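Local atomic coordinates of pirin family protein (Acinetobacter baumannii, PDB entry 6D0P), a protein that probably acts as a metal-dependent quercetin 2,3-dioxygenase, a two-cupin enzyme of the pirin family that binds one metal ion, expected to be iron, per subunit. Residues 74-79 / 247-252; 165-170 / 175-180; 258-261 / 266-269. One frame throughout, in Å; residues are numbered along the deposited sequence.

Contact 1. Residues 74-79 / 247-252; sequences IAYQGE and KFLVLT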
ATOM      1  N   ILE A  74       0.765  -1.837   6.021  1.00 13.98           N
ATOM      2  CA  ILE A  74       0.015  -3.036   6.350  1.00 15.00           C
ATOM      3  C   ILE A  74       1.002  -4.048   6.929  1.00 15.18           C
ATOM      4  O   ILE A  74       1.886  -4.502   6.217  1.00 14.94           O
ATOM      5  CB  ILE A  74      -0.676  -3.580   5.080  1.00 17.35           C
ATOM      6  CG1 ILE A  74      -1.533  -2.525   4.373  1.00 18.56           C
ATOM      7  CG2 ILE A  74      -1.472  -4.852   5.381  1.00 17.57           C
ATOM      8  CD1 ILE A  74      -2.031  -2.982   2.994  1.00 19.51           C
ATOM      9  N   ALA A  75       0.867  -4.396   8.213  1.00 14.60           N
ATOM     10  CA  ALA A  75       1.813  -5.313   8.866  1.00 15.63           C
ATOM     11  C   ALA A  75       1.302  -6.756   8.730  1.00 15.44           C
ATOM     12  O   ALA A  75       0.203  -7.047   9.173  1.00 17.62           O
ATOM     13  CB  ALA A  75       1.982  -4.939  10.325  1.00 15.92           C
ATOM     14  N   TYR A  76       2.114  -7.647   8.167  1.00 15.14           N
ATOM     15  CA  TYR A  76       1.742  -9.073   8.024  1.00 16.58           C
ATOM     16  C   TYR A  76       2.464  -9.932   9.077  1.00 17.04           C
ATOM     17  O   TYR A  76       1.868 -10.844   9.662  1.00 17.09           O
ATOM     18  CB  TYR A  76       2.011  -9.562   6.598  1.00 17.43           C
ATOM     19  CG  TYR A  76       1.085  -8.965   5.564  1.00 19.16           C
ATOM     20  CD1 TYR A  76      -0.286  -9.172   5.630  1.00 22.60           C
ATOM     21  CD2 TYR A  76       1.566  -8.218   4.509  1.00 18.83           C
ATOM     22  CE1 TYR A  76      -1.152  -8.630   4.688  1.00 22.53           C
ATOM     23  CE2 TYR A  76       0.718  -7.670   3.560  1.00 19.39           C
ATOM     24  CZ  TYR A  76      -0.642  -7.894   3.633  1.00 21.17           C
ATOM     25  OH  TYR A  76      -1.470  -7.348   2.698  1.00 19.90           O
ATOM     26  N   GLN A  77       3.750  -9.681   9.282  1.00 15.88           N
ATOM     27  CA  GLN A  77       4.536 -10.396  10.292  1.00 16.13           C
ATOM     28  C   GLN A  77       5.441  -9.357  10.947  1.00 16.28           C
ATOM     29  O   GLN A  77       6.014  -8.502  10.265  1.00 14.32           O
ATOM     30  CB  GLN A  77       5.374 -11.530   9.703  1.00 16.45           C
ATOM     31  CG  GLN A  77       4.565 -12.613   9.002  1.00 16.82           C
ATOM     32  CD  GLN A  77       5.395 -13.829   8.667  1.00 18.62           C
ATOM     33  OE1 GLN A  77       5.858 -14.554   9.553  1.00 17.97           O
ATOM     34  NE2 GLN A  77       5.579 -14.074   7.382  1.00 15.79           N
ATOM     35  N   GLY A  78       5.545  -9.412  12.260  1.00 16.49           N
ATOM     36  CA  GLY A  78       6.308  -8.371  12.944  1.00 18.23           C
ATOM     37  C   GLY A  78       5.473  -7.111  13.151  1.00 18.88           C
ATOM     38  O   GLY A  78       4.255  -7.104  12.897  1.00 18.81           O
ATOM     39  N   GLU A  79       6.123  -6.024  13.585  1.00 18.34           N
ATOM     40  CA  GLU A  79       5.418  -4.808  13.990  1.00 18.00           C
ATOM     41  C   GLU A  79       6.253  -3.579  13.641  1.00 17.54           C
ATOM     42  O   GLU A  79       7.465  -3.640  13.705  1.00 16.75           O
ATOM     43  CB  GLU A  79       5.221  -4.742  15.505  1.00 19.94           C
ATOM     44  CG  GLU A  79       4.547  -5.937  16.142  1.00 21.31           C
ATOM     45  CD  GLU A  79       4.199  -5.748  17.618  1.00 25.95           C
ATOM     46  OE1 GLU A  79       4.838  -4.871  18.303  1.00 24.23           O
ATOM     47  OE2 GLU A  79       3.293  -6.500  18.111  1.00 25.44           O
ATOM     48  N   LYS A 247      -1.206 -14.931  -1.377  1.00 17.38           N
ATOM     49  CA  LYS A 247      -1.423 -13.695  -0.681  1.00 18.30           C
ATOM     50  C   LYS A 247      -1.529 -12.598  -1.749  1.00 16.52           C
ATOM     51  O   LYS A 247      -0.614 -12.464  -2.603  1.00 14.45           O
ATOM     52  CB  LYS A 247      -0.277 -13.312   0.267  1.00 21.51           C
ATOM     53  CG  LYS A 247       0.088 -14.303   1.365  1.00 27.51           C
ATOM     54  CD  LYS A 247       1.479 -13.979   1.942  1.00 30.39           C
ATOM     55  CE  LYS A 247       2.119 -15.059   2.795  1.00 36.02           C
ATOM     56  NZ  LYS A 247       3.510 -14.681   3.185  1.00 34.06           N
ATOM     57  N   PHE A 248      -2.623 -11.852  -1.722  1.00 15.20           N
ATOM     58  CA  PHE A 248      -2.872 -10.859  -2.778  1.00 16.13           C
ATOM     59  C   PHE A 248      -3.383  -9.529  -2.215  1.00 14.83           C
ATOM     60  O   PHE A 248      -3.773  -9.407  -1.044  1.00 13.97           O
ATOM     61  CB  PHE A 248      -3.948 -11.381  -3.748  1.00 17.45           C
ATOM     62  CG  PHE A 248      -5.331 -11.431  -3.148  1.00 20.73           C
ATOM     63  CD1 PHE A 248      -6.175 -10.325  -3.185  1.00 22.54           C
ATOM     64  CD2 PHE A 248      -5.792 -12.572  -2.523  1.00 21.07           C
ATOM     65  CE1 PHE A 248      -7.418 -10.348  -2.570  1.00 23.31           C
ATOM     66  CE2 PHE A 248      -7.054 -12.608  -1.941  1.00 23.19           C
ATOM     67  CZ  PHE A 248      -7.867 -11.497  -1.954  1.00 23.47           C
ATOM     68  N   LEU A 249      -3.315  -8.532  -3.083  1.00 14.56           N
ATOM     69  CA  LEU A 249      -4.018  -7.279  -2.896  1.00 15.32           C
ATOM     70  C   LEU A 249      -4.743  -6.959  -4.192  1.00 15.33           C
ATOM     71  O   LEU A 249      -4.275  -7.316  -5.306  1.00 16.53           O
ATOM     72  CB  LEU A 249      -3.107  -6.103  -2.549  1.00 17.39           C
ATOM     73  CG  LEU A 249      -2.471  -6.181  -1.178  1.00 21.01           C
ATOM     74  CD1 LEU A 249      -1.039  -6.604  -1.316  1.00 22.73           C
ATOM     75  CD2 LEU A 249      -2.570  -4.849  -0.463  1.00 23.13           C
ATOM     76  N   VAL A 250      -5.903  -6.382  -4.045  1.00 13.74           N
ATOM     77  CA  VAL A 250      -6.599  -5.812  -5.192  1.00 14.35           C
ATOM     78  C   VAL A 250      -6.739  -4.310  -4.905  1.00 13.68           C
ATOM     79  O   VAL A 250      -7.271  -3.922  -3.864  1.00 13.63           O
ATOM     80  CB  VAL A 250      -7.950  -6.486  -5.443  1.00 14.65           C
ATOM     81  CG1 VAL A 250      -8.765  -5.763  -6.502  1.00 15.69           C
ATOM     82  CG2 VAL A 250      -7.774  -7.947  -5.803  1.00 15.70           C
ATOM     83  N   LEU A 251      -6.257  -3.489  -5.822  1.00 12.94           N
ATOM     84  CA  LEU A 251      -6.282  -2.051  -5.673  1.00 13.34           C
ATOM     85  C   LEU A 251      -7.080  -1.473  -6.833  1.00 13.82           C
ATOM     86  O   LEU A 251      -6.736  -1.735  -7.989  1.00 14.19           O
ATOM     87  CB  LEU A 251      -4.852  -1.528  -5.727  1.00 14.02           C
ATOM     88  CG  LEU A 251      -3.855  -2.214  -4.807  1.00 14.38           C
ATOM     89  CD1 LEU A 251      -2.456  -1.702  -5.105  1.00 15.26           C
ATOM     90  CD2 LEU A 251      -4.208  -1.999  -3.342  1.00 15.87           C
ATOM     91  N   THR A 252      -8.136  -0.735  -6.545  1.00 13.70           N
ATOM     92  CA  THR A 252      -8.905  -0.107  -7.627  1.00 14.39           C
ATOM     93  C   THR A 252      -9.189   1.333  -7.235  1.00 14.29           C
ATOM     94  O   THR A 252      -9.220   1.681  -6.033  1.00 13.42           O
ATOM     95  CB  THR A 252     -10.240  -0.802  -7.935  1.00 15.74           C
ATOM     96  OG1 THR A 252     -11.286  -0.331  -7.082  1.00 16.70           O
ATOM     97  CG2 THR A 252     -10.146  -2.306  -7.805  1.00 16.40           C
TER
HETATM   98  O   HOH W   1      -2.045  -9.784   1.337  1.00 28.15           O
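Leu249 puts its forked end against two side chains of segment 74-79. Its CD2 meets CD1 of Ile74 tip to tip at 4.0 Å, and its CD1 lies 4.1 Å from the phenol OH of Tyr76, which arrives from the opposite direction. The backbones stay well apart, with the CA atoms of Ile74 and Leu249 separated by 10.9 Å, so direct contact is made by side chains alone. Ile74 manages its reach because its chain is extended beyond CG1 (chi2 170°), carrying CD1 out from its strand. Water 1 adds a polar link, donating to Tyr76 OH at 2.8 Å and to Phe248 O at 3.0 Å. Asp187 also hydrogen-bonds that phenol oxygen, through OD2. At the corner after strand 69-75, Tyr76 and Gln77 form a classic beta bulge opposite Glu124, whose carboxylate makes a salt bridge with Lys247. The strands belong to the two cupin sheets, so this is packing at the interface between the domains. Its chemistry is mixed: a small buried methyl contact lies beside a phenol held by both water and carboxylate, which should limit how freely the Tyr76 ring can shift.

Contact 2. Residues 165-170 / 175-180; sequences VIAGEY and GAATTF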
ATOM      1  N   VAL A 165     -11.410  -5.776   3.785  1.00 14.02           N
ATOM      2  CA  VAL A 165     -11.756  -4.525   3.137  1.00 14.36           C
ATOM      3  C   VAL A 165     -11.049  -3.394   3.882  1.00 14.29           C
ATOM      4  O   VAL A 165     -11.561  -2.833   4.851  1.00 14.80           O
ATOM      5  CB  VAL A 165     -13.281  -4.327   3.077  1.00 15.21           C
ATOM      6  CG1 VAL A 165     -13.648  -3.159   2.181  1.00 15.35           C
ATOM      7  CG2 VAL A 165     -13.991  -5.588   2.603  1.00 16.05           C
ATOM      8  N   ILE A 166      -9.852  -3.078   3.439  1.00 14.48           N
ATOM      9  CA  ILE A 166      -9.071  -2.049   4.107  1.00 14.98           C
ATOM     10  C   ILE A 166      -9.676  -0.667   3.777  1.00 14.81           C
ATOM     11  O   ILE A 166      -9.837   0.165   4.661  1.00 14.88           O
ATOM     12  CB  ILE A 166      -7.584  -2.191   3.748  1.00 14.71           C
ATOM     13  CG1 ILE A 166      -7.017  -3.487   4.340  1.00 15.43           C
ATOM     14  CG2 ILE A 166      -6.790  -0.981   4.213  1.00 15.08           C
ATOM     15  CD1 ILE A 166      -5.648  -3.829   3.831  1.00 16.53           C
ATOM     16  N   ALA A 167     -10.032  -0.465   2.523  1.00 14.00           N
ATOM     17  CA  ALA A 167     -10.704   0.733   2.072  1.00 14.33           C
ATOM     18  C   ALA A 167     -11.714   0.365   0.983  1.00 14.85           C
ATOM     19  O   ALA A 167     -11.486  -0.581   0.207  1.00 14.16           O
ATOM     20  CB  ALA A 167      -9.704   1.743   1.545  1.00 13.67           C
ATOM     21  N   GLY A 168     -12.757   1.168   0.868  1.00 15.36           N
ATOM     22  CA  GLY A 168     -13.746   0.988  -0.168  1.00 16.98           C
ATOM     23  C   GLY A 168     -14.932   0.163   0.301  1.00 18.45           C
ATOM     24  O   GLY A 168     -15.490   0.363   1.382  1.00 17.17           O
ATOM     25  N   GLU A 169     -15.325  -0.784  -0.523  1.00 21.55           N
ATOM     26  CA  GLU A 169     -16.497  -1.589  -0.185  1.00 27.53           C
ATOM     27  C   GLU A 169     -16.474  -2.899  -0.967  1.00 27.42           C
ATOM     28  O   GLU A 169     -16.174  -2.894  -2.146  1.00 29.31           O
ATOM     29  CB  GLU A 169     -17.779  -0.842  -0.562  1.00 31.82           C
ATOM     30  CG  GLU A 169     -19.035  -1.685  -0.377  1.00 41.13           C
ATOM     31  CD  GLU A 169     -20.299  -0.922   0.000  1.00 47.76           C
ATOM     32  OE1 GLU A 169     -20.484   0.208  -0.498  1.00 49.57           O
ATOM     33  OE2 GLU A 169     -21.102  -1.467   0.786  1.00 59.35           O
ATOM     34  N   TYR A 170     -16.808  -3.973  -0.278  1.00 27.97           N
ATOM     35  CA  TYR A 170     -16.938  -5.290  -0.867  1.00 29.03           C
ATOM     36  C   TYR A 170     -18.069  -6.053  -0.151  1.00 30.80           C
ATOM     37  O   TYR A 170     -18.160  -6.027   1.065  1.00 31.02           O
ATOM     38  CB  TYR A 170     -15.617  -6.058  -0.760  1.00 26.44           C
ATOM     39  CG  TYR A 170     -15.673  -7.374  -1.473  1.00 28.15           C
ATOM     40  CD1 TYR A 170     -15.335  -7.454  -2.812  1.00 29.79           C
ATOM     41  CD2 TYR A 170     -16.141  -8.515  -0.845  1.00 30.00           C
ATOM     42  CE1 TYR A 170     -15.433  -8.648  -3.502  1.00 31.83           C
ATOM     43  CE2 TYR A 170     -16.249  -9.715  -1.525  1.00 31.41           C
ATOM     44  CZ  TYR A 170     -15.902  -9.779  -2.857  1.00 31.76           C
ATOM     45  OH  TYR A 170     -16.007 -10.953  -3.542  1.00 37.95           O
ATOM     46  N   GLY A 175     -15.118  -0.356   4.039  1.00 20.25           N
ATOM     47  CA  GLY A 175     -13.709  -0.298   4.379  1.00 18.64           C
ATOM     48  C   GLY A 175     -13.465   0.369   5.719  1.00 18.09           C
ATOM     49  O   GLY A 175     -14.223   1.245   6.146  1.00 19.18           O
ATOM     50  N   ALA A 176     -12.387  -0.042   6.367  1.00 17.65           N
ATOM     51  CA  ALA A 176     -12.028   0.450   7.670  1.00 18.59           C
ATOM     52  C   ALA A 176     -11.383   1.838   7.555  1.00 17.93           C
ATOM     53  O   ALA A 176     -11.511   2.651   8.455  1.00 19.56           O
ATOM     54  CB  ALA A 176     -11.093  -0.531   8.331  1.00 20.02           C
ATOM     55  N   ALA A 177     -10.715   2.114   6.448  1.00 16.03           N
ATOM     56  CA  ALA A 177     -10.076   3.422   6.243  1.00 16.36           C
ATOM     57  C   ALA A 177     -10.963   4.314   5.369  1.00 16.37           C
ATOM     58  O   ALA A 177     -11.488   3.841   4.358  1.00 17.49           O
ATOM     59  CB  ALA A 177      -8.722   3.246   5.577  1.00 15.28           C
ATOM     60  N   THR A 178     -11.090   5.582   5.742  1.00 15.49           N
ATOM     61  CA  THR A 178     -11.766   6.578   4.920  1.00 16.13           C
ATOM     62  C   THR A 178     -10.766   7.085   3.875  1.00 15.68           C
ATOM     63  O   THR A 178      -9.545   7.036   4.099  1.00 15.68           O
ATOM     64  CB  THR A 178     -12.331   7.746   5.743  1.00 17.57           C
ATOM     65  OG1 THR A 178     -11.240   8.422   6.361  1.00 16.65           O
ATOM     66  CG2 THR A 178     -13.334   7.317   6.791  1.00 18.87           C
ATOM     67  N   THR A 179     -11.282   7.610   2.765  1.00 14.84           N
ATOM     68  CA  THR A 179     -10.469   8.040   1.626  1.00 15.06           C
ATOM     69  C   THR A 179     -10.980   9.384   1.070  1.00 14.69           C
ATOM     70  O   THR A 179     -12.098   9.811   1.377  1.00 14.86           O
ATOM     71  CB  THR A 179     -10.484   6.981   0.512  1.00 16.33           C
ATOM     72  OG1 THR A 179     -11.806   6.934  -0.037  1.00 16.55           O
ATOM     73  CG2 THR A 179     -10.084   5.603   0.990  1.00 17.51           C
ATOM     74  N   PHE A 180     -10.146  10.049   0.263  1.00 14.58           N
ATOM     75  CA  PHE A 180     -10.506  11.355  -0.344  1.00 14.65           C
ATOM     76  C   PHE A 180     -11.144  11.207  -1.730  1.00 16.12           C
ATOM     77  O   PHE A 180     -11.728  12.173  -2.247  1.00 16.49           O
ATOM     78  CB  PHE A 180      -9.275  12.248  -0.452  1.00 14.68           C
ATOM     79  CG  PHE A 180      -8.772  12.747   0.873  1.00 13.73           C
ATOM     80  CD1 PHE A 180      -8.006  11.931   1.700  1.00 13.66           C
ATOM     81  CD2 PHE A 180      -9.020  14.043   1.271  1.00 14.55           C
ATOM     82  CE1 PHE A 180      -7.532  12.408   2.913  1.00 13.81           C
ATOM     83  CE2 PHE A 180      -8.533  14.521   2.477  1.00 14.37           C
ATOM     84  CZ  PHE A 180      -7.797  13.698   3.295  1.00 14.43           C
TER
HETATM   85  O   HOH W   2     -13.342   3.329   2.598  1.00 17.43           O
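Val165 lays one methyl over the backbone of Gly175, with CG1 3.6 Å from Gly175 CA. The torsion responsible sets CG1 opposite the backbone N (chi1 -169°), on the flank that the glycine passes. The chains run very close here: Ala167 CA and Gly175 CA are 3.9 Å apart, backbone against backbone. Ala167 meets the later residues of 175-180 with its methyl, where CB touches Thr179 CG2 at 3.9 Å and lies more loosely beside Ala177 CB. The hydroxyl of Thr179 is engaged by Ser181 O, while its methyl faces Ala167. Ile166 points away from 175-180 and packs on Val185 and Asp187 of strand 183-190. Ile166 and Ala167 together face Val185 in a classic beta bulge, at a corner of the chain; beyond it the chain makes the small hairpin of strands 169-170 and 173-174, and the contact closes the base of this excursion. Three backbone bonds stitch it: Ala177 N to Ile166 O at 2.8 Å, Gly175 N to Gly168 O at 2.8 Å, and a longer one from Ala176 N to Val165 O at 3.3 Å. The first donor approaches nearly end-on to its carbonyl (C=O...N 168°), whereas Gly175 N sits well above the carbonyl plane of Gly168. Water 2 ties the two segments once more, accepting from Gly168 N and donating to Ala177 O at 2.6 Å. On the apolar flank, Trp99 of strand 97-101, in the N-terminal cupin sheet, packs against Ala167, Ala177 and Thr179.

Contact 3. Residues 258-261 / 266-269; sequences EPIE and FVMN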
ATOM      1  N   GLU A 258      -5.220  14.068 -13.069  1.00 18.03           N
ATOM      2  CA  GLU A 258      -4.540  15.306 -12.690  1.00 18.45           C
ATOM      3  C   GLU A 258      -3.042  15.060 -12.872  1.00 18.31           C
ATOM      4  O   GLU A 258      -2.580  13.917 -12.779  1.00 17.09           O
ATOM      5  CB  GLU A 258      -4.880  15.697 -11.244  1.00 19.37           C
ATOM      6  CG  GLU A 258      -6.276  16.269 -11.097  1.00 20.86           C
ATOM      7  CD  GLU A 258      -6.659  16.639  -9.674  1.00 21.94           C
ATOM      8  OE1 GLU A 258      -6.243  15.929  -8.754  1.00 20.89           O
ATOM      9  OE2 GLU A 258      -7.313  17.684  -9.497  1.00 27.31           O
ATOM     10  N   PRO A 259      -2.278  16.112 -13.127  1.00 18.96           N
ATOM     11  CA  PRO A 259      -0.844  15.936 -13.324  1.00 20.08           C
ATOM     12  C   PRO A 259      -0.117  15.359 -12.097  1.00 20.20           C
ATOM     13  O   PRO A 259      -0.529  15.588 -10.969  1.00 19.45           O
ATOM     14  CB  PRO A 259      -0.290  17.345 -13.601  1.00 20.55           C
ATOM     15  CG  PRO A 259      -1.502  18.190 -13.884  1.00 21.87           C
ATOM     16  CD  PRO A 259      -2.628  17.531 -13.118  1.00 21.21           C
ATOM     17  N   ILE A 260       0.955  14.623 -12.344  1.00 19.94           N
ATOM     18  CA  ILE A 260       1.770  14.092 -11.274  1.00 20.88           C
ATOM     19  C   ILE A 260       3.187  14.662 -11.401  1.00 23.67           C
ATOM     20  O   ILE A 260       3.839  14.485 -12.410  1.00 21.80           O
ATOM     21  CB  ILE A 260       1.846  12.562 -11.304  1.00 20.73           C
ATOM     22  CG1 ILE A 260       0.466  11.913 -11.206  1.00 20.03           C
ATOM     23  CG2 ILE A 260       2.782  12.070 -10.218  1.00 20.56           C
ATOM     24  CD1 ILE A 260       0.463  10.457 -11.575  1.00 20.47           C
ATOM     25  N   GLU A 261       3.631  15.365 -10.370  0.50 23.63           N
ATOM     26  CA  GLU A 261       4.999  15.859 -10.319  0.50 25.60           C
ATOM     27  C   GLU A 261       5.587  15.365  -8.995  0.50 25.08           C
ATOM     28  O   GLU A 261       5.178  15.829  -7.906  0.50 24.12           O
ATOM     29  CB  GLU A 261       5.046  17.381 -10.456  0.50 28.24           C
ATOM     30  CG  GLU A 261       4.366  17.911 -11.709  0.50 30.10           C
ATOM     31  CD  GLU A 261       5.169  17.809 -12.995  0.50 33.37           C
ATOM     32  OE1 GLU A 261       6.412  17.782 -12.913  0.50 35.10           O
ATOM     33  OE2 GLU A 261       4.544  17.773 -14.080  0.50 34.59           O
ATOM     34  N   PHE A 266       8.033  13.654  -2.008  1.00 23.33           N
ATOM     35  CA  PHE A 266       7.010  14.648  -2.275  1.00 22.79           C
ATOM     36  C   PHE A 266       6.294  14.291  -3.584  1.00 23.13           C
ATOM     37  O   PHE A 266       6.951  13.951  -4.563  1.00 23.81           O
ATOM     38  CB  PHE A 266       7.616  16.036  -2.426  1.00 23.84           C
ATOM     39  CG  PHE A 266       8.546  16.459  -1.318  1.00 24.55           C
ATOM     40  CD1 PHE A 266       8.106  16.501  -0.012  1.00 23.72           C
ATOM     41  CD2 PHE A 266       9.825  16.910  -1.607  1.00 26.46           C
ATOM     42  CE1 PHE A 266       8.942  16.938   1.002  1.00 25.49           C
ATOM     43  CE2 PHE A 266      10.664  17.335  -0.587  1.00 26.90           C
ATOM     44  CZ  PHE A 266      10.212  17.366   0.708  1.00 25.64           C
ATOM     45  N   VAL A 267       4.963  14.358  -3.602  1.00 19.22           N
ATOM     46  CA  VAL A 267       4.229  14.132  -4.837  1.00 17.77           C
ATOM     47  C   VAL A 267       3.149  15.209  -4.913  1.00 17.48           C
ATOM     48  O   VAL A 267       2.207  15.207  -4.089  1.00 16.89           O
ATOM     49  CB  VAL A 267       3.608  12.727  -4.935  1.00 17.68           C
ATOM     50  CG1 VAL A 267       2.830  12.595  -6.235  1.00 17.77           C
ATOM     51  CG2 VAL A 267       4.650  11.625  -4.823  1.00 17.94           C
HETATM   52  N   MSE A 268       3.317  16.133  -5.855  1.00 24.23           N
HETATM   53  CA  MSE A 268       2.404  17.244  -6.021  1.00 23.34           C
HETATM   54  C   MSE A 268       1.874  17.236  -7.436  1.00 23.73           C
HETATM   55  O   MSE A 268       1.989  16.207  -8.142  1.00 23.69           O
HETATM   56  CB  MSE A 268       3.161  18.540  -5.662  1.00 23.49           C
HETATM   57  CG  MSE A 268       3.647  18.552  -4.192  1.00 22.90           C
HETATM   58 SE   MSE A 268       2.124  18.643  -2.946  1.00 22.83          SE
HETATM   59  CE  MSE A 268       1.374  20.418  -3.417  1.00 23.49           C
ATOM     60  N   ASN A 269       1.263  18.345  -7.863  1.00 23.35           N
ATOM     61  CA  ASN A 269       0.692  18.420  -9.210  1.00 24.91           C
ATOM     62  C   ASN A 269       1.615  19.197 -10.156  1.00 26.75           C
ATOM     63  O   ASN A 269       1.544  18.977 -11.392  1.00 28.81           O
ATOM     64  CB  ASN A 269      -0.704  19.052  -9.217  1.00 24.59           C
ATOM     65  CG  ASN A 269      -1.721  18.229  -8.459  1.00 23.41           C
ATOM     66  OD1 ASN A 269      -2.140  18.633  -7.378  1.00 22.44           O
ATOM     67  ND2 ASN A 269      -2.080  17.059  -8.978  1.00 23.28           N
TER
HETATM   68  O   HOH W   3      -3.802  14.817  -7.934  1.00 16.20           O
HETATM   69  O   HOH W   4      -0.077  14.340  -8.009  1.00 20.73           O
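Pro259 O is gripped by more than one group. Asn269 ND2 donates to it at 2.9 Å, in the carbonyl plane, with the oxygen tilted 18° from the amide plane. Asn269 CA adds a weaker C-H...O contact with the same oxygen, and water 4 lies farther off at 3.2 Å. The amide gets there because CG of Asn269 is turned beside its backbone N (chi1 -64°), which swings the end of the side chain back to segment 258-261 although the side chain sets off in the other direction. ND2 has a second partner in water 3, which accepts from it at 3.0 Å and lies within hydrogen-bonding distance of Glu258 OE1; OE2 of the same carboxylate bonds Ser134. An amide donating to two oxygens in this way has its rotation settled. Beyond it the chains form an antiparallel hydrogen-bonded pair, Glu261 with Met268, the latter a selenomethionine. Glu261 N reaches Met268 O at 2.9 Å from above the carbonyl plane, with a nearly straight N-H...O angle of 170°, and Met268 N returns the bond to Glu261 O at 2.8 Å. Met268 O is additionally near water 4, so this water sits between the two carbonyls of Pro259 and Met268. Ile260 and Val267 run alongside each other in one direction, with Ile260 CG2 4.0 Å from Val267 CG1. Glu261 and Met268 belong to the short two-strand sheet 261-263/266-268 of the C-terminal cupin region. Ile260 and Val267 pack on Tyr31 of helix 31-34 and Asn131 of strand 121-131, while Phe266 lies against Ile274 and Ala277 of helix 271-282, its side chain about 6 Å from that of the manganese ligand His66.

In the fold
Contact 1 lies near the middle of the molecule and contact 2 somewhat farther out, centres 14 Å apart; they touch where Ile74 CD1 meets Ile166 CD1 at 3.8 Å. Contact 3 is more remote, with its centre 25 Å from that of contact 1 and 23 Å from that of contact 2. Along the chain, contact 2 falls between the two halves of contact 1, and contact 3 follows both. Strand 183-190 borders contacts 1 and 2, and strand 121-131 of the N-terminal sheet borders contacts 1 and 3. Contacts 1 and 2 join the two cupin sheets, while contact 3 brings the side chain of Phe266 to about 11 Å from the manganese of the N-terminal domain.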